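Local atomic coordinates of putative prolyl-tRNA synthetase (Leishmania major, PDB entry 5XIL), a protein that probably catalyses the ATP-dependent attachment of L-proline to tRNA(Pro), here as the part carrying the catalytic core, anticodon-binding and zinc-binding C-terminal domains. Residues K173-I178 against Y210-E215; S321-C324 against R329-C332; R361-R366 against V381-Q386. All coordinates share one frame; numbering follows the deposited sequence.

In the fold
Three contacts follow one another along the chain, none nested in or crossing another. Interaction 1 comes first, within the class II synthetase core, where it closes a loop of 31 residues and sets helix 168-189 against strand 210-218. Interactions 2 and 3 belong to the anticodon-binding domain, on the opposite side of the chain's centre. Interaction 2, with four residues between its segments, closes the short turn from helix 306-325 into strand 330-332. Interaction 3 then joins the two ends of the hairpin 367-372/378-382. Their centres are about 15 Å apart, and Glu-322 OE1 with Trp-383 NE1, 2.8 Å apart in a probable hydrogen bond, links them.

Interaction 1: K173-I178 against Y210-E215; sequences KEVLEI and YTTTVE
Val-175 holds its CG1 branch trans to the main-chain N (chi1 164°), and Thr-212 places its hydroxyl between the backbone N and the carbonyl carbon (chi1 69°); together these torsions bring the valine methyl against both branches of the threonine. The setting is the core domain of a class II aminoacyl-tRNA synthetase, in which helix 168-189 packs beside strand 210-218. The two short segments run 15° from parallel, with axes 9.3 Å apart. Val-175 CG1 lies 3.8 Å from Thr-212 OG1, and the same methyl is 4.1 Å from Thr-212 CG2. The hydroxyl is satisfied elsewhere: it hydrogen-bonds to the carbonyl O of Ser-230 on the adjoining strand, while the OG of Ser-230 bonds to Val-175 O, so one serine ties both elements. Leu-176 arrives at about a right angle, its CD2 4.2 Å from Thr-212 CG2. Toward the start of the strand, Val-175 CG1 also meets Tyr-210 CE1 obliquely at 4.4 Å, the ring's OH being bonded to Asn-232. On the helix itself, Lys-173 NZ meets Glu-177 OE2 at 2.6 Å from above the carboxylate plane, a salt bridge between residues one helical turn apart.

Interaction 2: S321-C324 against R329-C332; sequences SELC and RARC
The carbonyl oxygen of Cys-332, two residues beyond the Ala-330 that meets Leu-323 and Cys-324, is gripped by two N-H groups of a single guanidinium. Arg-331 NH2 donates to Cys-332 O at 3.1 Å; the oxygen lies almost in the guanidinium plane, and the donor is tilted somewhat from the carbonyl plane. Arg-331 NE adds a weak second bond to Cys-332 O at 3.3 Å. The fork folds the guanidinium back onto its own strand; the CB of Arg-331 points away from the helix, and that of Ala-330 points toward it. Ala-330 offers only a methyl, and Leu-323 closes on it twice: Leu-323 CD1 is 3.8 Å from Ala-330 CB, and Leu-323 CB is 3.9 Å from the same carbon. With CG beside the backbone N (chi1 -65°), the leucine carries CD1 onto that methyl, and on its other side it touches Thr-387 and Val-391 of helix 387-412. These elements belong to a beta-alpha-beta unit of the anticodon-binding domain: strand 293-297, helix 306-325 and strand 330-332, the two strands being parallel neighbours. Backbone bonds from Arg-329 and Arg-331 join the second strand to Val-293 and Ile-295, and the turn between helix and strand is so short that Cys-324 and Arg-329 have CA atoms 5.7 Å apart. Cys-324 is the exposed member of the contact. With chi1 -69°, its sulfur comes alongside the strand backbone, SG being 3.4 Å from Ala-330 O. The same sulfur is 4.3 Å from Ala-330 CB, an apolar touch. The CB of Arg-329 points away from the helix, and its NE bonds to Ala-289 O; the amide N of Cys-332 is weakly bonded to OE1 of Glu-320, back on the helix.

Interaction 3: R361-R366 against V381-Q386; sequences RELAER and VAWDAQ
The chain turns sharply at Arg-366, whose positive phi of 48° ends the run of helical angles in a Schellman motif, and its backbone there comes alongside Trp-383, just beyond strand 378-382. The CA atoms of these two residues are 4.9 Å apart. Trp-383 N donates to Arg-366 O at 3.2 Å; the hydrogen points almost straight at the oxygen, yet the donor stands well above the carbonyl plane rather than on a lone pair. The return bond uses a side chain: Arg-366 NE donates to Trp-383 O at 3.1 Å, again from above the carbonyl plane. A water also donates to that Trp-383 O, at 2.6 Å, and is weakly held by Arg-366 NE, so one carbonyl receives both the guanidinium and the water. Bends at chi2 and chi3 fold the arginine back over the indole, where the guanidinium lies flat on the ring, the two planes 12° apart. Arg-366 CZ sits 3.8 Å from the centroid of the five-membered ring, a cation-pi stack, and NH2 reaches over the same face toward its rim, 3.5 Å from Trp-383 CD1. Trp-383 presents that face by setting CG trans to the backbone N (chi1 -172°). The indole N-H goes to Glu-322 on helix 306-325, whose carboxylate may balance some of the arginine's charge. Leu-363 comes obliquely to the six-membered end, CD1 being 4.2 Å from Trp-383 CZ3. The indole also touches Ser-315, Leu-319 and Leu-368, so the stack lies at a meeting of helix 306-325, helix 360-365 and the outer hairpin 367-372/378-382 of the mixed alpha/beta anticodon-binding domain.

Interaction 1: K173-I178 against Y210-E215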
# COMPACT_ATOMS: atom_id res chain seq x y z
N LYS A 173 6.87 18.88 -17.53
CA LYS A 173 5.46 18.60 -17.54
C LYS A 173 5.09 17.64 -16.38
O LYS A 173 4.12 17.89 -15.70
CB LYS A 173 5.01 18.04 -18.88
CG LYS A 173 3.62 17.42 -18.95
CD LYS A 173 3.33 17.10 -20.42
CE LYS A 173 1.94 16.54 -20.67
NZ LYS A 173 1.83 15.29 -19.87
N GLU A 174 5.91 16.63 -16.14
CA GLU A 174 5.62 15.65 -15.08
C GLU A 174 5.73 16.29 -13.69
O GLU A 174 5.00 15.94 -12.76
CB GLU A 174 6.54 14.47 -15.18
CG GLU A 174 6.14 13.33 -14.23
CD GLU A 174 7.09 12.15 -14.29
OE1 GLU A 174 8.36 12.34 -14.32
OE2 GLU A 174 6.57 11.03 -14.26
N VAL A 175 6.73 17.16 -13.55
CA VAL A 175 6.92 17.92 -12.31
C VAL A 175 5.61 18.55 -11.83
O VAL A 175 5.23 18.42 -10.67
CB VAL A 175 8.00 19.00 -12.49
CG1 VAL A 175 7.90 20.02 -11.37
CG2 VAL A 175 9.39 18.38 -12.47
N LEU A 176 4.89 19.18 -12.75
CA LEU A 176 3.63 19.82 -12.44
C LEU A 176 2.45 18.86 -12.35
O LEU A 176 1.52 19.12 -11.61
CB LEU A 176 3.32 20.94 -13.42
CG LEU A 176 4.27 22.12 -13.47
CD1 LEU A 176 4.03 23.07 -14.64
CD2 LEU A 176 4.15 22.89 -12.17
N GLU A 177 2.48 17.77 -13.08
CA GLU A 177 1.48 16.73 -12.94
C GLU A 177 1.50 16.16 -11.53
O GLU A 177 0.43 15.96 -10.91
CB GLU A 177 1.60 15.62 -13.96
CG GLU A 177 1.11 16.06 -15.35
CD GLU A 177 1.55 15.10 -16.47
OE1 GLU A 177 2.56 14.38 -16.36
OE2 GLU A 177 0.88 15.08 -17.50
N ILE A 178 2.70 15.93 -11.05
CA ILE A 178 2.90 15.38 -9.75
C ILE A 178 2.48 16.39 -8.69
O ILE A 178 1.78 16.03 -7.72
CB ILE A 178 4.38 14.91 -9.54
CG1 ILE A 178 4.70 13.68 -10.39
CG2 ILE A 178 4.67 14.67 -8.04
CD1 ILE A 178 4.00 12.41 -9.98
N TYR A 210 14.81 23.83 -10.18
CA TYR A 210 13.75 24.58 -9.51
C TYR A 210 12.87 23.60 -8.76
O TYR A 210 12.87 22.42 -9.06
CB TYR A 210 12.92 25.50 -10.45
CG TYR A 210 12.15 24.81 -11.56
CD1 TYR A 210 10.86 24.28 -11.35
CD2 TYR A 210 12.73 24.62 -12.81
CE1 TYR A 210 10.19 23.65 -12.37
CE2 TYR A 210 12.05 24.04 -13.84
CZ TYR A 210 10.81 23.50 -13.62
OH TYR A 210 10.13 22.85 -14.60
N THR A 211 12.21 24.11 -7.73
CA THR A 211 11.37 23.31 -6.85
C THR A 211 9.96 23.94 -6.88
O THR A 211 9.78 25.15 -6.82
CB THR A 211 11.92 23.23 -5.44
OG1 THR A 211 13.10 22.45 -5.38
CG2 THR A 211 10.87 22.60 -4.55
N THR A 212 8.95 23.10 -7.10
CA THR A 212 7.56 23.51 -7.01
C THR A 212 6.97 22.92 -5.72
O THR A 212 7.45 21.89 -5.20
CB THR A 212 6.70 23.10 -8.24
OG1 THR A 212 6.52 21.67 -8.26
CG2 THR A 212 7.25 23.56 -9.49
N THR A 213 5.96 23.57 -5.18
CA THR A 213 5.49 23.28 -3.83
C THR A 213 3.98 23.57 -3.69
O THR A 213 3.39 24.34 -4.47
CB THR A 213 6.28 24.14 -2.83
OG1 THR A 213 5.95 23.84 -1.47
CG2 THR A 213 6.04 25.62 -3.06
N VAL A 214 3.36 22.97 -2.67
CA VAL A 214 2.04 23.28 -2.24
C VAL A 214 2.19 23.76 -0.79
O VAL A 214 2.67 23.03 0.06
CB VAL A 214 1.02 22.11 -2.36
CG1 VAL A 214 0.64 21.95 -3.81
CG2 VAL A 214 1.60 20.83 -1.87
N GLU A 215 1.90 25.02 -0.56
CA GLU A 215 2.15 25.62 0.74
C GLU A 215 0.81 25.70 1.47
O GLU A 215 -0.23 26.05 0.85
CB GLU A 215 2.71 26.99 0.53
CG GLU A 215 4.08 26.93 -0.15
CD GLU A 215 5.15 26.44 0.80
OE1 GLU A 215 5.05 26.67 2.04
OE2 GLU A 215 6.05 25.76 0.32

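Interaction 2: S321-C324 against R329-C332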
# COMPACT_ATOMS: atom_id res chain seq x y z
N SER A 321 -25.61 -1.94 9.69
CA SER A 321 -25.53 -2.86 8.58
C SER A 321 -25.99 -2.22 7.29
O SER A 321 -25.39 -2.43 6.25
CB SER A 321 -26.25 -4.17 8.91
OG SER A 321 -26.20 -4.93 7.70
N GLU A 322 -27.08 -1.46 7.35
CA GLU A 322 -27.66 -0.83 6.19
C GLU A 322 -26.70 0.24 5.66
O GLU A 322 -26.47 0.40 4.44
CB GLU A 322 -28.97 -0.14 6.56
CG GLU A 322 -30.09 -1.15 6.89
CD GLU A 322 -31.38 -0.52 7.42
OE1 GLU A 322 -31.52 0.73 7.42
OE2 GLU A 322 -32.29 -1.29 7.87
N LEU A 323 -26.13 1.00 6.59
CA LEU A 323 -25.18 2.05 6.08
C LEU A 323 -23.95 1.45 5.40
O LEU A 323 -23.51 1.90 4.31
CB LEU A 323 -24.83 2.99 7.19
CG LEU A 323 -25.94 3.86 7.78
CD1 LEU A 323 -25.40 4.65 8.94
CD2 LEU A 323 -26.48 4.81 6.77
N CYS A 324 -23.42 0.40 5.98
CA CYS A 324 -22.16 -0.20 5.47
C CYS A 324 -22.41 -0.86 4.11
O CYS A 324 -21.61 -0.74 3.16
CB CYS A 324 -21.57 -1.17 6.50
SG CYS A 324 -20.91 -0.50 8.03
N ARG A 329 -18.96 4.13 6.14
CA ARG A 329 -18.23 3.47 7.21
C ARG A 329 -18.92 3.80 8.53
O ARG A 329 -18.62 4.81 9.16
CB ARG A 329 -16.78 3.94 7.24
CG ARG A 329 -15.95 3.44 6.07
CD ARG A 329 -14.46 3.65 6.32
NE ARG A 329 -14.07 5.05 6.13
CZ ARG A 329 -14.07 5.67 4.96
NH1 ARG A 329 -14.46 5.03 3.86
NH2 ARG A 329 -13.70 6.94 4.88
N ALA A 330 -19.83 2.93 8.95
CA ALA A 330 -20.56 3.17 10.19
C ALA A 330 -20.20 2.16 11.22
O ALA A 330 -19.86 1.03 10.89
CB ALA A 330 -22.09 3.14 9.95
N ARG A 331 -20.34 2.54 12.47
CA ARG A 331 -20.26 1.60 13.55
C ARG A 331 -21.07 2.04 14.73
O ARG A 331 -21.42 3.20 14.82
CB ARG A 331 -18.82 1.36 13.90
CG ARG A 331 -18.04 2.45 14.44
CD ARG A 331 -16.84 1.82 15.16
NE ARG A 331 -17.30 1.30 16.44
CZ ARG A 331 -16.51 0.82 17.39
NH1 ARG A 331 -15.18 0.79 17.22
NH2 ARG A 331 -17.07 0.38 18.52
N CYS A 332 -21.36 1.09 15.64
CA CYS A 332 -21.98 1.40 16.90
C CYS A 332 -21.08 1.51 18.12
O CYS A 332 -20.07 0.89 18.20
CB CYS A 332 -23.03 0.33 17.21
SG CYS A 332 -24.21 0.21 15.93

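Interaction 3: R361-R366 against V381-Q386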
# COMPACT_ATOMS: atom_id res chain seq x y z
N ARG A 361 -37.84 7.65 20.33
CA ARG A 361 -38.57 8.44 19.35
C ARG A 361 -38.01 8.37 17.91
O ARG A 361 -38.75 8.48 16.91
CB ARG A 361 -38.75 9.92 19.82
CG ARG A 361 -39.60 10.14 21.09
CD ARG A 361 -40.92 9.29 21.16
NE ARG A 361 -41.91 9.55 20.09
CZ ARG A 361 -42.86 8.69 19.69
NH1 ARG A 361 -42.98 7.48 20.25
NH2 ARG A 361 -43.70 9.03 18.70
N GLU A 362 -36.70 8.15 17.78
CA GLU A 362 -36.10 7.99 16.49
C GLU A 362 -36.53 6.68 15.95
O GLU A 362 -36.79 6.53 14.77
CB GLU A 362 -34.55 7.97 16.62
CG GLU A 362 -33.96 9.35 16.89
CD GLU A 362 -34.22 9.97 18.26
OE1 GLU A 362 -34.48 11.18 18.28
OE2 GLU A 362 -34.18 9.32 19.31
N LEU A 363 -36.61 5.69 16.81
CA LEU A 363 -37.13 4.45 16.36
C LEU A 363 -38.63 4.57 15.93
O LEU A 363 -39.00 4.21 14.81
CB LEU A 363 -36.98 3.45 17.49
CG LEU A 363 -37.33 2.01 17.22
CD1 LEU A 363 -36.78 1.50 15.91
CD2 LEU A 363 -36.82 1.21 18.41
N ALA A 364 -39.45 5.16 16.78
CA ALA A 364 -40.90 5.22 16.54
C ALA A 364 -41.23 6.04 15.32
O ALA A 364 -42.13 5.69 14.53
CB ALA A 364 -41.59 5.80 17.74
N GLU A 365 -40.52 7.14 15.13
CA GLU A 365 -40.72 7.99 13.97
C GLU A 365 -39.90 7.65 12.73
O GLU A 365 -40.06 8.33 11.71
CB GLU A 365 -40.49 9.48 14.34
CG GLU A 365 -41.31 10.04 15.47
CD GLU A 365 -42.81 10.19 15.15
OE1 GLU A 365 -43.21 10.12 13.96
OE2 GLU A 365 -43.55 10.40 16.12
N ARG A 366 -39.07 6.61 12.79
CA ARG A 366 -38.24 6.27 11.65
C ARG A 366 -37.61 7.57 11.20
O ARG A 366 -37.83 8.05 10.09
CB ARG A 366 -39.08 5.67 10.53
CG ARG A 366 -39.60 4.27 10.82
CD ARG A 366 -38.47 3.34 11.26
NE ARG A 366 -37.65 2.91 10.13
CZ ARG A 366 -36.91 1.81 10.13
NH1 ARG A 366 -36.88 1.03 11.20
NH2 ARG A 366 -36.19 1.49 9.06
N VAL A 381 -32.75 12.77 9.77
CA VAL A 381 -32.66 12.05 8.52
C VAL A 381 -33.60 10.86 8.55
O VAL A 381 -33.53 10.03 9.45
CB VAL A 381 -31.23 11.55 8.25
CG1 VAL A 381 -31.20 10.70 7.00
CG2 VAL A 381 -30.29 12.74 8.14
N ALA A 382 -34.46 10.76 7.54
CA ALA A 382 -35.46 9.66 7.46
C ALA A 382 -34.77 8.31 7.42
O ALA A 382 -33.73 8.12 6.71
CB ALA A 382 -36.34 9.85 6.22
N TRP A 383 -35.32 7.34 8.16
CA TRP A 383 -34.80 6.02 8.18
C TRP A 383 -35.63 5.12 7.33
O TRP A 383 -36.74 4.72 7.75
CB TRP A 383 -34.70 5.52 9.59
CG TRP A 383 -33.98 4.23 9.72
CD1 TRP A 383 -33.34 3.51 8.75
CD2 TRP A 383 -33.80 3.50 10.92
NE1 TRP A 383 -32.81 2.38 9.26
CE2 TRP A 383 -33.03 2.37 10.60
CE3 TRP A 383 -34.20 3.71 12.22
CZ2 TRP A 383 -32.72 1.39 11.54
CZ3 TRP A 383 -33.84 2.79 13.17
CH2 TRP A 383 -33.11 1.63 12.82
N ASP A 384 -35.11 4.84 6.15
CA ASP A 384 -35.81 4.14 5.08
C ASP A 384 -34.77 3.69 4.05
O ASP A 384 -33.55 3.71 4.34
CB ASP A 384 -36.94 5.01 4.50
CG ASP A 384 -36.44 6.36 3.95
OD1 ASP A 384 -35.32 6.46 3.37
OD2 ASP A 384 -37.18 7.31 4.10
N ALA A 385 -35.23 3.24 2.88
CA ALA A 385 -34.39 2.77 1.79
C ALA A 385 -33.33 3.81 1.29
O ALA A 385 -32.34 3.44 0.67
CB ALA A 385 -35.25 2.33 0.60
N GLN A 386 -33.62 5.06 1.51
CA GLN A 386 -32.78 6.15 1.00
C GLN A 386 -31.72 6.59 2.00
O GLN A 386 -30.87 7.44 1.66
CB GLN A 386 -33.62 7.38 0.70
CG GLN A 386 -34.30 7.31 -0.64
CD GLN A 386 -35.49 6.36 -0.61
OE1 GLN A 386 -36.35 6.46 0.28
NE2 GLN A 386 -35.54 5.47 -1.56
O HOH W 1 -38.92 3.33 7.56